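Local coordinates for VAO-type flavoprotein oxidase VAO615 (Myceliophthora thermophila, PDB 6F72) that probably works as a secreted oxidoreductase whose bicovalently bound FAD, once reduced, reacts rapidly with oxygen, its substrate being still unidentified, at residues A[95-107]-A[117-129]. Residues are numbered along the deposited sequence; the frame is centred on the assembly and turned at random.
Sequences PGDVLSQNFQNYS and PCQLGNYPSYVVN. With NAG (2-acetamido-2-deoxy-beta-D-glucopyranose), chain C; NAG (2-acetamido-2-deoxy-beta-D-glucopyranose), chain D.
Asn122 at the corner and Tyr123 at the end of the type II' turn 120-123, which leads to strand 126-129, dock on the short helix 101-104 and the loop before it, beside the N-glycosylated Asn105. Tyr123 is long enough to carry its hydroxyl to Asp97 while its ring packs on Gly96 and Val98: OH donates to Asp97 OD2 at 2.5 Å, from above the carboxylate plane, with ring and carboxylate planes 76° apart. Val98 N adds a weak bond to Tyr123 OH, and Val98 CG2 touches Tyr123 CE1 at 3.8 Å. Gly96 O, buried without a polar partner, lies 3.3 Å above the plane of the Tyr123 ring, offset toward its rim. Having no side chain, Gly96 lets Val127 CG2 and Pro124 come close; a CB would sit against both. A phenylalanine in place of Tyr123 would probably leave Asp97 OD2 without its phenol donor.

Asn122, a short amide, suits a double task: with CG anti to its carbonyl carbon (chi1 -63°), ND2 reaches a lone pair of Phe103 O at 2.8 Å and also donates to O7 of the Asn105-linked sugar at 2.9 Å, tying the glycan to the turn. Gly121 takes the positive phi of the turn, and a CB there would collide with Ser107 OG. Gln119 N closes the far end on Ser107 O at 3.0 Å.

The disulfide Cys108-Cys118 links the chain next to this end. Asp97 OD1 accepts from Gln60 N. Val127, also meeting Pro95, belongs to strand 126-129, which runs between strands 54-56 and 169-172.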
loop_
_atom_site.group_PDB
_atom_site.type_symbol
_atom_site.label_atom_id
_atom_site.label_comp_id
_atom_site.label_asym_id
_atom_site.label_seq_id
_atom_site.Cartn_x
_atom_site.Cartn_y
_atom_site.Cartn_z
ATOM N N PRO A 95 -5.055 10.714 14.574
ATOM C CA PRO A 95 -3.682 11.219 14.465
ATOM C C PRO A 95 -2.585 10.163 14.589
ATOM O O PRO A 95 -1.727 10.078 13.726
ATOM C CB PRO A 95 -3.588 12.224 15.618
ATOM C CG PRO A 95 -4.995 12.691 15.791
ATOM C CD PRO A 95 -5.803 11.441 15.621
ATOM N N GLY A 96 -2.607 9.364 15.647
ATOM C CA GLY A 96 -1.502 8.452 15.907
ATOM C C GLY A 96 -1.797 6.985 15.683
ATOM O O GLY A 96 -0.938 6.155 15.967
ATOM N N ASP A 97 -2.990 6.659 15.180
ATOM C CA ASP A 97 -3.381 5.255 14.991
ATOM C C ASP A 97 -2.842 4.737 13.677
ATOM O O ASP A 97 -2.682 5.508 12.728
ATOM C CB ASP A 97 -4.901 5.055 14.995
ATOM C CG ASP A 97 -5.447 4.691 16.360
ATOM O OD1 ASP A 97 -5.723 5.627 17.142
ATOM O OD2 ASP A 97 -5.615 3.465 16.642
ATOM N N VAL A 98 -2.569 3.433 13.629
ATOM C CA VAL A 98 -2.368 2.735 12.353
ATOM C C VAL A 98 -3.467 1.693 12.164
ATOM O O VAL A 98 -4.164 1.348 13.136
ATOM C CB VAL A 98 -0.937 2.165 12.181
ATOM C CG1 VAL A 98 0.058 3.297 11.995
ATOM C CG2 VAL A 98 -0.526 1.263 13.341
ATOM N N LEU A 99 -3.645 1.206 10.938
ATOM C CA LEU A 99 -4.696 0.229 10.658
ATOM C C LEU A 99 -4.348 -1.222 11.062
ATOM O O LEU A 99 -5.251 -2.062 11.239
ATOM C CB LEU A 99 -5.121 0.290 9.185
ATOM C CG LEU A 99 -5.854 1.475 8.544
ATOM C CD1 LEU A 99 -6.177 1.083 7.112
ATOM C CD2 LEU A 99 -7.142 1.834 9.248
ATOM N N SER A 100 -3.059 -1.508 11.243
ATOM C CA SER A 100 -2.618 -2.883 11.505
ATOM C C SER A 100 -2.837 -3.349 12.942
ATOM O O SER A 100 -2.183 -2.857 13.877
ATOM C CB SER A 100 -1.158 -3.086 11.097
ATOM O OG SER A 100 -0.645 -4.293 11.624
ATOM N N GLN A 101 -3.715 -4.348 13.086
ATOM C CA GLN A 101 -4.009 -4.967 14.382
ATOM C C GLN A 101 -2.741 -5.574 14.978
ATOM O O GLN A 101 -2.588 -5.619 16.196
ATOM C CB GLN A 101 -5.094 -6.051 14.273
ATOM C CG GLN A 101 -6.383 -5.671 13.546
ATOM C CD GLN A 101 -6.326 -5.932 12.047
ATOM O OE1 GLN A 101 -5.254 -5.940 11.450
ATOM N NE2 GLN A 101 -7.489 -6.133 11.431
ATOM N N ASN A 102 -1.826 -6.022 14.113
ATOM C CA ASN A 102 -0.573 -6.601 14.579
ATOM C C ASN A 102 0.353 -5.559 15.207
ATOM O O ASN A 102 1.032 -5.852 16.187
ATOM C CB ASN A 102 0.128 -7.373 13.455
ATOM C CG ASN A 102 1.356 -8.144 13.934
ATOM O OD1 ASN A 102 1.410 -8.649 15.050
ATOM N ND2 ASN A 102 2.341 -8.264 13.055
ATOM N N PHE A 103 0.380 -4.357 14.630
ATOM C CA PHE A 103 1.211 -3.287 15.163
ATOM C C PHE A 103 0.534 -2.532 16.326
ATOM O O PHE A 103 1.240 -2.020 17.177
ATOM C CB PHE A 103 1.782 -2.371 14.047
ATOM C CG PHE A 103 2.842 -3.052 13.225
ATOM C CD1 PHE A 103 4.163 -3.134 13.689
ATOM C CD2 PHE A 103 2.509 -3.692 12.032
ATOM C CE1 PHE A 103 5.129 -3.809 12.960
ATOM C CE2 PHE A 103 3.473 -4.374 11.297
ATOM C CZ PHE A 103 4.783 -4.431 11.763
ATOM N N GLN A 104 -0.805 -2.484 16.344
ATOM C CA GLN A 104 -1.573 -2.108 17.547
ATOM C C GLN A 104 -1.071 -2.970 18.704
ATOM O O GLN A 104 -0.797 -2.452 19.783
ATOM C CB GLN A 104 -3.078 -2.312 17.357
ATOM C CG GLN A 104 -3.718 -1.290 16.435
ATOM C CD GLN A 104 -5.042 -1.753 15.859
ATOM O OE1 GLN A 104 -5.637 -2.714 16.333
ATOM N NE2 GLN A 104 -5.512 -1.055 14.823
ATOM N N ASN A 105 -0.894 -4.270 18.436
ATOM C CA ASN A 105 -0.239 -5.205 19.357
ATOM C C ASN A 105 -0.855 -5.204 20.777
ATOM O O ASN A 105 -0.143 -5.280 21.783
ATOM C CB ASN A 105 1.277 -4.943 19.410
ATOM C CG ASN A 105 2.059 -6.156 19.848
ATOM O OD1 ASN A 105 1.578 -7.276 19.748
ATOM N ND2 ASN A 105 3.274 -5.938 20.324
ATOM N N TYR A 106 -2.181 -5.088 20.820
ATOM C CA TYR A 106 -2.982 -5.134 22.056
ATOM C C TYR A 106 -2.731 -3.988 23.057
ATOM O O TYR A 106 -3.207 -4.058 24.193
ATOM C CB TYR A 106 -2.828 -6.500 22.763
ATOM C CG TYR A 106 -3.072 -7.716 21.879
ATOM C CD1 TYR A 106 -4.363 -8.246 21.737
ATOM C CD2 TYR A 106 -2.016 -8.351 21.202
ATOM C CE1 TYR A 106 -4.601 -9.363 20.941
ATOM C CE2 TYR A 106 -2.247 -9.475 20.403
ATOM C CZ TYR A 106 -3.541 -9.977 20.283
ATOM O OH TYR A 106 -3.813 -11.082 19.517
ATOM N N SER A 107 -2.005 -2.944 22.643
ATOM C CA SER A 107 -1.603 -1.876 23.566
ATOM C C SER A 107 -2.779 -1.033 24.017
ATOM O O SER A 107 -2.859 -0.649 25.187
ATOM C CB SER A 107 -0.532 -0.984 22.968
ATOM O OG SER A 107 0.602 -1.742 22.591
ATOM N N PRO A 117 -4.562 -0.944 30.975
ATOM C CA PRO A 117 -4.210 0.456 30.697
ATOM C C PRO A 117 -4.034 0.700 29.211
ATOM O O PRO A 117 -3.391 -0.111 28.529
ATOM C CB PRO A 117 -2.863 0.640 31.420
ATOM C CG PRO A 117 -2.823 -0.443 32.445
ATOM C CD PRO A 117 -3.514 -1.604 31.785
ATOM N N CYS A 118 -4.639 1.785 28.712
ATOM C CA CYS A 118 -4.471 2.208 27.321
ATOM C C CYS A 118 -3.063 2.772 27.127
ATOM O O CYS A 118 -2.775 3.939 27.470
ATOM C CB CYS A 118 -5.537 3.235 26.896
ATOM S SG CYS A 118 -5.268 3.908 25.230
ATOM N N GLN A 119 -2.202 1.928 26.560
ATOM C CA GLN A 119 -0.803 2.254 26.344
ATOM C C GLN A 119 -0.530 2.565 24.877
ATOM O O GLN A 119 -1.233 2.093 23.971
ATOM C CB GLN A 119 0.097 1.107 26.822
ATOM C CG GLN A 119 0.172 0.964 28.342
ATOM C CD GLN A 119 0.506 -0.455 28.778
ATOM O OE1 GLN A 119 1.317 -1.136 28.151
ATOM N NE2 GLN A 119 -0.124 -0.909 29.861
ATOM N N LEU A 120 0.504 3.370 24.666
ATOM C CA LEU A 120 0.890 3.804 23.342
ATOM C C LEU A 120 1.550 2.653 22.573
ATOM O O LEU A 120 1.167 2.378 21.441
ATOM C CB LEU A 120 1.775 5.051 23.421
ATOM C CG LEU A 120 1.169 6.364 23.949
ATOM C CD1 LEU A 120 2.166 7.503 23.830
ATOM C CD2 LEU A 120 -0.141 6.739 23.272
ATOM N N GLY A 121 2.491 1.958 23.214
ATOM C CA GLY A 121 3.191 0.825 22.600
ATOM C C GLY A 121 3.977 1.278 21.388
ATOM O O GLY A 121 4.858 2.121 21.512
ATOM N N ASN A 122 3.628 0.732 20.220
ATOM C CA ASN A 122 4.287 1.068 18.944
ATOM C C ASN A 122 3.854 2.434 18.369
ATOM O O ASN A 122 4.487 2.961 17.438
ATOM C CB ASN A 122 4.026 -0.021 17.895
ATOM C CG ASN A 122 4.615 -1.387 18.270
ATOM O OD1 ASN A 122 5.712 -1.503 18.835
ATOM N ND2 ASN A 122 3.886 -2.431 17.914
ATOM N N TYR A 123 2.771 2.995 18.907
ATOM C CA TYR A 123 2.264 4.292 18.481
ATOM C C TYR A 123 3.275 5.375 18.840
ATOM O O TYR A 123 3.968 5.235 19.857
ATOM C CB TYR A 123 0.911 4.565 19.155
ATOM C CG TYR A 123 -0.266 3.901 18.475
ATOM C CD1 TYR A 123 -0.084 2.839 17.577
ATOM C CD2 TYR A 123 -1.566 4.317 18.751
ATOM C CE1 TYR A 123 -1.163 2.228 16.962
ATOM C CE2 TYR A 123 -2.655 3.710 18.140
ATOM C CZ TYR A 123 -2.442 2.673 17.244
ATOM O OH TYR A 123 -3.509 2.078 16.623
ATOM N N PRO A 124 3.387 6.437 18.002
ATOM C CA PRO A 124 4.280 7.566 18.316
ATOM C C PRO A 124 3.789 8.317 19.563
ATOM O O PRO A 124 2.592 8.323 19.818
ATOM C CB PRO A 124 4.125 8.484 17.087
ATOM C CG PRO A 124 2.729 8.225 16.616
ATOM C CD PRO A 124 2.514 6.745 16.850
ATOM N N SER A 125 4.700 8.947 20.307
ATOM C CA SER A 125 4.353 9.773 21.469
ATOM C C SER A 125 3.634 11.083 21.119
ATOM O O SER A 125 2.700 11.493 21.815
ATOM C CB SER A 125 5.613 10.106 22.253
ATOM O OG SER A 125 6.177 8.948 22.816
ATOM N N TYR A 126 4.109 11.755 20.067
ATOM C CA TYR A 126 3.559 13.042 19.606
ATOM C C TYR A 126 3.403 13.051 18.091
ATOM O O TYR A 126 4.190 12.423 17.367
ATOM C CB TYR A 126 4.457 14.210 20.022
ATOM C CG TYR A 126 4.453 14.488 21.504
ATOM C CD1 TYR A 126 3.507 15.355 22.073
ATOM C CD2 TYR A 126 5.396 13.884 22.344
ATOM C CE1 TYR A 126 3.501 15.605 23.445
ATOM C CE2 TYR A 126 5.396 14.116 23.708
ATOM C CZ TYR A 126 4.460 14.984 24.253
ATOM O OH TYR A 126 4.492 15.200 25.614
ATOM N N VAL A 127 2.391 13.785 17.631
ATOM C CA VAL A 127 1.993 13.810 16.221
ATOM C C VAL A 127 2.008 15.262 15.722
ATOM O O VAL A 127 1.295 16.123 16.270
ATOM C CB VAL A 127 0.579 13.189 16.041
ATOM C CG1 VAL A 127 0.082 13.330 14.609
ATOM C CG2 VAL A 127 0.541 11.728 16.495
ATOM N N VAL A 128 2.824 15.533 14.700
ATOM C CA VAL A 128 2.849 16.864 14.048
ATOM C C VAL A 128 1.751 16.911 12.989
ATOM O O VAL A 128 1.843 16.224 11.967
ATOM C CB VAL A 128 4.217 17.202 13.412
ATOM C CG1 VAL A 128 4.187 18.591 12.764
ATOM C CG2 VAL A 128 5.320 17.140 14.451
ATOM N N ASN A 129 0.713 17.707 13.246
ATOM C CA ASN A 129 -0.400 17.858 12.318
ATOM C C ASN A 129 0.030 18.856 11.236
ATOM O O ASN A 129 -0.270 20.054 11.317
ATOM C CB ASN A 129 -1.664 18.286 13.077
ATOM C CG ASN A 129 -2.858 18.547 12.170
ATOM O OD1 ASN A 129 -2.836 18.268 10.961
ATOM N ND2 ASN A 129 -3.922 19.090 12.771
HETATM C C1 NAG C . 4.144 -7.007 20.735
HETATM C C2 NAG C . 5.224 -6.907 19.633
HETATM C C3 NAG C . 6.411 -7.814 19.948
HETATM C C4 NAG C . 6.972 -7.597 21.362
HETATM C C5 NAG C . 5.839 -7.551 22.395
HETATM C C6 NAG C . 6.325 -7.066 23.755
HETATM C C7 NAG C . 4.589 -6.317 17.311
HETATM C C8 NAG C . 4.054 -6.861 16.025
HETATM N N2 NAG C . 4.718 -7.217 18.298
HETATM O O3 NAG C . 7.436 -7.587 18.973
HETATM O O4 NAG C . 7.819 -8.692 21.736
HETATM O O5 NAG C . 4.756 -6.702 21.990
HETATM O O6 NAG C . 5.404 -7.567 24.730
HETATM O O7 NAG C . 4.885 -5.135 17.411
HETATM C C1 NAG D . -5.153 19.448 12.113
HETATM C C2 NAG D . -6.524 19.333 12.801
HETATM C C3 NAG D . -7.633 19.781 11.846
HETATM C C4 NAG D . -7.392 21.202 11.313
HETATM C C5 NAG D . -6.012 21.229 10.645
HETATM C C6 NAG D . -5.631 22.610 10.106
HETATM C C7 NAG D . -6.526 17.529 14.496
HETATM C C8 NAG D . -6.932 16.107 14.750
HETATM N N2 NAG D . -6.816 17.985 13.273
HETATM O O3 NAG D . -8.910 19.685 12.486
HETATM O O4 NAG D . -8.388 21.527 10.333
HETATM O O5 NAG D . -4.995 20.774 11.559
HETATM O O6 NAG D . -5.183 23.462 11.170
HETATM O O7 NAG D . -5.962 18.195 15.354
HETATM O O HOH W 1 1.835 -1.484 20.016
HETATM O O HOH W 2 1.777 -1.883 25.171
#